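PDB 3HYI: probable cell division protein WhiA, which is probably a DNA-binding protein involved in cell division and chromosome segregation, pairing a degenerate LAGLIDADG homing endonuclease domain with a helix-turn-helix domain. Local coordinates for residues Glu31-Phe35 and Arg61-Met66; Leu118-Gly123 and Leu134-Leu138. All blocks are in the same frame, centred on the assembly; numbering follows the deposited sequence.

Contact 1. Residues Glu31-Phe35 and Arg61-Met66; sequences ELLGF and RLLNLM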
loop_
_atom_site.group_PDB
_atom_site.type_symbol
_atom_site.label_atom_id
_atom_site.label_comp_id
_atom_site.label_asym_id
_atom_site.label_seq_id
_atom_site.Cartn_x
_atom_site.Cartn_y
_atom_site.Cartn_z
ATOM N N GLU A 31 -18.293 -7.824 -21.328
ATOM C CA GLU A 31 -17.450 -8.495 -20.331
ATOM C C GLU A 31 -16.714 -9.697 -20.920
ATOM O O GLU A 31 -15.555 -9.937 -20.581
ATOM C CB GLU A 31 -18.262 -8.932 -19.111
ATOM C CG GLU A 31 -17.413 -9.622 -18.046
ATOM C CD GLU A 31 -18.183 -9.968 -16.797
ATOM O OE1 GLU A 31 -17.624 -10.696 -15.953
ATOM O OE2 GLU A 31 -19.342 -9.526 -16.657
ATOM N N LEU A 32 -17.389 -10.450 -21.786
ATOM C CA LEU A 32 -16.763 -11.572 -22.488
ATOM C C LEU A 32 -15.604 -11.088 -23.356
ATOM O O LEU A 32 -14.547 -11.713 -23.388
ATOM C CB LEU A 32 -17.790 -12.313 -23.347
ATOM C CG LEU A 32 -17.296 -13.569 -24.076
ATOM C CD1 LEU A 32 -16.865 -14.648 -23.085
ATOM C CD2 LEU A 32 -18.369 -14.097 -25.022
ATOM N N LEU A 33 -15.804 -9.967 -24.046
ATOM C CA LEU A 33 -14.750 -9.359 -24.859
ATOM C C LEU A 33 -13.527 -9.032 -24.006
ATOM O O LEU A 33 -12.394 -9.176 -24.465
ATOM C CB LEU A 33 -15.262 -8.093 -25.557
ATOM C CG LEU A 33 -14.321 -7.474 -26.596
ATOM C CD1 LEU A 33 -14.214 -8.372 -27.827
ATOM C CD2 LEU A 33 -14.789 -6.076 -26.982
ATOM N N GLY A 34 -13.764 -8.600 -22.767
ATOM C CA GLY A 34 -12.697 -8.384 -21.794
ATOM C C GLY A 34 -11.890 -9.646 -21.543
ATOM O O GLY A 34 -10.661 -9.611 -21.539
ATOM N N PHE A 35 -12.592 -10.757 -21.330
ATOM C CA PHE A 35 -11.965 -12.080 -21.224
ATOM C C PHE A 35 -11.202 -12.431 -22.501
ATOM O O PHE A 35 -10.057 -12.887 -22.441
ATOM C CB PHE A 35 -13.019 -13.167 -20.969
ATOM C CG PHE A 35 -13.369 -13.370 -19.517
ATOM C CD1 PHE A 35 -12.720 -14.341 -18.765
ATOM C CD2 PHE A 35 -14.375 -12.625 -18.917
ATOM C CE1 PHE A 35 -13.051 -14.549 -17.425
ATOM C CE2 PHE A 35 -14.713 -12.826 -17.579
ATOM C CZ PHE A 35 -14.049 -13.792 -16.833
ATOM N N ARG A 61 -16.912 -17.334 -13.684
ATOM C CA ARG A 61 -17.574 -16.189 -14.299
ATOM C C ARG A 61 -17.730 -16.390 -15.801
ATOM O O ARG A 61 -18.787 -16.099 -16.360
ATOM C CB ARG A 61 -16.794 -14.898 -14.028
ATOM C CG ARG A 61 -17.485 -13.636 -14.526
ATOM C CD ARG A 61 -18.776 -13.383 -13.773
ATOM N NE ARG A 61 -19.433 -12.149 -14.192
ATOM C CZ ARG A 61 -20.648 -11.771 -13.812
ATOM N NH1 ARG A 61 -21.363 -12.538 -12.997
ATOM N NH2 ARG A 61 -21.153 -10.629 -14.259
ATOM N N LEU A 62 -16.673 -16.879 -16.445
ATOM C CA LEU A 62 -16.702 -17.158 -17.879
ATOM C C LEU A 62 -17.793 -18.167 -18.216
ATOM O O LEU A 62 -18.497 -18.010 -19.214
ATOM C CB LEU A 62 -15.344 -17.680 -18.358
ATOM C CG LEU A 62 -15.190 -17.954 -19.856
ATOM C CD1 LEU A 62 -15.402 -16.682 -20.668
ATOM C CD2 LEU A 62 -13.829 -18.576 -20.161
ATOM N N LEU A 63 -17.929 -19.197 -17.384
ATOM C CA LEU A 63 -18.968 -20.202 -17.585
ATOM C C LEU A 63 -20.361 -19.604 -17.416
ATOM O O LEU A 63 -21.278 -19.943 -18.166
ATOM C CB LEU A 63 -18.786 -21.392 -16.633
ATOM C CG LEU A 63 -17.573 -22.300 -16.863
ATOM C CD1 LEU A 63 -17.617 -23.486 -15.897
ATOM C CD2 LEU A 63 -17.485 -22.787 -18.301
ATOM N N ASN A 64 -20.515 -18.711 -16.441
ATOM C CA ASN A 64 -21.799 -18.041 -16.222
ATOM C C ASN A 64 -22.190 -17.104 -17.372
ATOM O O ASN A 64 -23.372 -16.979 -17.698
ATOM C CB ASN A 64 -21.794 -17.274 -14.900
ATOM C CG ASN A 64 -21.728 -18.191 -13.681
ATOM O OD1 ASN A 64 -21.952 -19.398 -13.774
ATOM N ND2 ASN A 64 -21.427 -17.607 -12.523
ATOM N N LEU A 65 -21.202 -16.449 -17.977
ATOM C CA LEU A 65 -21.440 -15.590 -19.144
ATOM C C LEU A 65 -21.897 -16.406 -20.349
ATOM O O LEU A 65 -22.851 -16.035 -21.035
ATOM C CB LEU A 65 -20.173 -14.803 -19.507
ATOM C CG LEU A 65 -19.977 -13.403 -18.908
ATOM C CD1 LEU A 65 -20.788 -13.194 -17.655
ATOM C CD2 LEU A 65 -18.498 -13.165 -18.629
ATOM N N MET A 66 -21.206 -17.515 -20.600
ATOM C CA MET A 66 -21.560 -18.422 -21.696
ATOM C C MET A 66 -22.938 -19.059 -21.503
ATOM O O MET A 66 -23.642 -19.335 -22.475
ATOM C CB MET A 66 -20.497 -19.513 -21.847
ATOM C CG MET A 66 -19.153 -19.004 -22.347
ATOM S SD MET A 66 -19.245 -18.181 -23.952
ATOM C CE MET A 66 -19.261 -19.592 -25.055
#
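Arg-61 grips the carboxylate of Glu-31 side-on, one nitrogen to each oxygen. NE of Arg-61 bonds OE1 of Glu-31 at 2.9 Å, and this oxygen lies in the guanidinium plane, while NH2 of Arg-61 reaches the syn lone pair of Glu-31 OE2 at 3.2 Å. The two flat groups are only 27° apart, Glu-31 stretching out straight and Arg-61 bending at chi2 (65°) to meet it. Glu-31 OE2 is shared with Arg-116, and NH1 of Arg-61 bonds the carbonyls of Val-18 and Val-20. With a leucine at Arg-61, lacking both donors, the buried carboxylate of Glu-31 would probably be left leaning on Arg-116 and freer to turn, and those carbonyls would lose this donor.

The segments belong to helices 25-39 and 56-68, the two helices of an alpha-beta-beta-alpha unit of the LAGLIDADG fold; Phe-51, on strand 48-53 between them in sequence, touches Leu-32, Phe-35 and Leu-62.

Among the apolar contacts, CD1 of Leu-62 lies 3.9 Å above one face of the Phe-35 ring, toward its rim, and also meets Leu-32 CD1 at 3.5 Å. Leu-65 CD2 touches Phe-35 CE2, at 3.9 Å, and Glu-31 CD. Met-66 SD approaches Leu-32 CD2 more loosely, at 4.3 Å.

Contact 2. Residues Leu118-Gly123 and Leu134-Leu138; sequences LFLSGG and LEINL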
loop_
_atom_site.group_PDB
_atom_site.type_symbol
_atom_site.label_atom_id
_atom_site.label_comp_id
_atom_site.label_asym_id
_atom_site.label_seq_id
_atom_site.Cartn_x
_atom_site.Cartn_y
_atom_site.Cartn_z
ATOM N N LEU A 118 -11.643 -7.858 -18.102
ATOM C CA LEU A 118 -10.190 -7.644 -18.150
ATOM C C LEU A 118 -9.511 -8.004 -16.831
ATOM O O LEU A 118 -8.464 -8.651 -16.817
ATOM C CB LEU A 118 -9.866 -6.185 -18.492
ATOM C CG LEU A 118 -9.996 -5.726 -19.947
ATOM C CD1 LEU A 118 -9.621 -4.253 -20.062
ATOM C CD2 LEU A 118 -9.126 -6.573 -20.876
ATOM N N PHE A 119 -10.119 -7.572 -15.732
ATOM C CA PHE A 119 -9.567 -7.768 -14.399
ATOM C C PHE A 119 -9.639 -9.218 -13.936
ATOM O O PHE A 119 -8.663 -9.754 -13.407
ATOM C CB PHE A 119 -10.304 -6.878 -13.395
ATOM C CG PHE A 119 -9.831 -7.046 -11.983
ATOM C CD1 PHE A 119 -10.549 -7.823 -11.085
ATOM C CD2 PHE A 119 -8.658 -6.442 -11.556
ATOM C CE1 PHE A 119 -10.116 -7.982 -9.785
ATOM C CE2 PHE A 119 -8.214 -6.598 -10.250
ATOM C CZ PHE A 119 -8.945 -7.367 -9.363
ATOM N N LEU A 120 -10.801 -9.840 -14.112
ATOM C CA LEU A 120 -10.985 -11.237 -13.724
ATOM C C LEU A 120 -9.995 -12.146 -14.441
ATOM O O LEU A 120 -9.331 -12.970 -13.810
ATOM C CB LEU A 120 -12.421 -11.704 -14.006
ATOM C CG LEU A 120 -13.474 -11.364 -12.945
ATOM C CD1 LEU A 120 -14.857 -11.601 -13.499
ATOM C CD2 LEU A 120 -13.264 -12.174 -11.662
ATOM N N SER A 121 -9.889 -11.979 -15.755
ATOM C CA SER A 121 -9.100 -12.884 -16.590
ATOM C C SER A 121 -7.591 -12.644 -16.474
ATOM O O SER A 121 -6.832 -13.581 -16.221
ATOM C CB SER A 121 -9.541 -12.779 -18.060
ATOM O OG SER A 121 -9.370 -11.466 -18.570
ATOM N N GLY A 122 -7.163 -11.397 -16.659
ATOM C CA GLY A 122 -5.735 -11.072 -16.699
ATOM C C GLY A 122 -5.242 -10.071 -15.669
ATOM O O GLY A 122 -4.066 -9.699 -15.683
ATOM N N GLY A 123 -6.124 -9.636 -14.773
ATOM C CA GLY A 123 -5.768 -8.635 -13.771
ATOM C C GLY A 123 -5.434 -9.236 -12.420
ATOM O O GLY A 123 -5.648 -10.419 -12.185
ATOM N N LEU A 134 -3.029 -2.348 -8.306
ATOM C CA LEU A 134 -4.001 -3.099 -9.080
ATOM C C LEU A 134 -3.541 -3.043 -10.527
ATOM O O LEU A 134 -3.258 -1.960 -11.043
ATOM C CB LEU A 134 -5.399 -2.497 -8.927
ATOM C CG LEU A 134 -6.521 -3.259 -9.644
ATOM C CD1 LEU A 134 -7.840 -3.132 -8.889
ATOM C CD2 LEU A 134 -6.671 -2.792 -11.092
ATOM N N GLU A 135 -3.451 -4.203 -11.173
ATOM C CA GLU A 135 -2.918 -4.276 -12.530
ATOM C C GLU A 135 -3.847 -5.004 -13.488
ATOM O O GLU A 135 -4.663 -5.821 -13.075
ATOM C CB GLU A 135 -1.540 -4.950 -12.535
ATOM C CG GLU A 135 -1.533 -6.376 -12.006
ATOM C CD GLU A 135 -0.183 -7.045 -12.156
ATOM O OE1 GLU A 135 0.839 -6.403 -11.838
ATOM O OE2 GLU A 135 -0.145 -8.218 -12.586
ATOM N N ILE A 136 -3.712 -4.678 -14.771
ATOM C CA ILE A 136 -4.368 -5.405 -15.852
ATOM C C ILE A 136 -3.336 -5.694 -16.938
ATOM O O ILE A 136 -2.737 -4.773 -17.497
ATOM C CB ILE A 136 -5.542 -4.601 -16.447
ATOM C CG1 ILE A 136 -6.734 -4.613 -15.489
ATOM C CG2 ILE A 136 -5.967 -5.181 -17.790
ATOM C CD1 ILE A 136 -7.859 -3.691 -15.917
ATOM N N ASN A 137 -3.121 -6.976 -17.216
ATOM C CA ASN A 137 -2.195 -7.401 -18.259
ATOM C C ASN A 137 -2.917 -7.536 -19.593
ATOM O O ASN A 137 -4.025 -8.071 -19.650
ATOM C CB ASN A 137 -1.538 -8.730 -17.885
ATOM C CG ASN A 137 -0.490 -8.578 -16.803
ATOM O OD1 ASN A 137 0.692 -8.839 -17.031
ATOM N ND2 ASN A 137 -0.917 -8.151 -15.618
ATOM N N LEU A 138 -2.288 -7.050 -20.662
ATOM C CA LEU A 138 -2.893 -7.075 -21.997
ATOM C C LEU A 138 -1.820 -7.060 -23.082
ATOM O O LEU A 138 -0.829 -6.337 -22.969
ATOM C CB LEU A 138 -3.823 -5.871 -22.179
ATOM C CG LEU A 138 -4.971 -6.068 -23.173
#
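Gly-122 and Gly-123, where helix 108-122 passes straight into strand 123-125, meet Ile-136 and Asn-137 of strand 134-138 backbone to backbone, the short helical and strand axes lying 75° apart. Gly-123 and Ile-136 form an antiparallel, non-hydrogen-bonded pair with their CA atoms 4.1 Å apart. Next to it, N of Asn-137 donates to O of Gly-122 at 3.3 Å, approaching from well above the carbonyl plane (58° out of it). A side chain would fit badly at either glycine: a CB on Gly-123 would run into the carbonyls of Glu-135 and Phe-119, and one on Gly-122 would press on Asn-137 O.

Two apolar side chains of the helix, Leu-118 and Phe-119, pack on the strand. CB of Leu-118 faces both CG2 and CD1 of Ile-136, each 4.1 Å away. The Phe-119 side chain stands at about a right angle to that of Leu-134 and touches it with one corner, CE2 lying 3.7 Å from Leu-134 CD1. Its chi1 of 178° swings the ring round to that end of the strand. Lys-14 adds a cation-pi contact to the ring and bonds the carbonyls of Leu-120 and Gly-123 near the helix end. Along the strand, ND2 of Asn-137 donates to OE2 of Glu-135 at 3.1 Å, from above the carboxylate plane, while Glu-135 OE1 pairs with Lys-169.

The sequence running through Leu-118 to Gly-123 matches the end of a LAGLIDADG motif, whose helix likewise ends in a short turn into a sheet. By its place in the motif, Gly-122 probably corresponds to the metal-binding acid of active homing endonucleases. With no side chain there, only its main-chain carbonyl bonds Asn-137 N; this is consistent with a domain that keeps the fold but has lost this catalytic group.

Both contacts are buried, though contact 2 reaches nearer the surface, since Glu-135 and Asn-137 are partly exposed. They hold different elements: contact 1 joins two helices of the first LAGLIDADG-like range, contact 2 a helix end and a strand of the second. Contact 1 works mainly through side chains, combining a charged pair with an apolar cluster; contact 2 leans on main chain at two glycines, with fewer apolar pairs. Their centres are 14 Å apart, and helices 25-39 and 108-122 bring them together: Phe-35 CD1 meets Ser-121 CB at 3.6 Å and Gly-34 O Leu-118 CD2 at 3.5 Å, consistent with the paired motif helices of this fold. Leu-120 CD1 also packs on Arg-61 CG of helix 56-68.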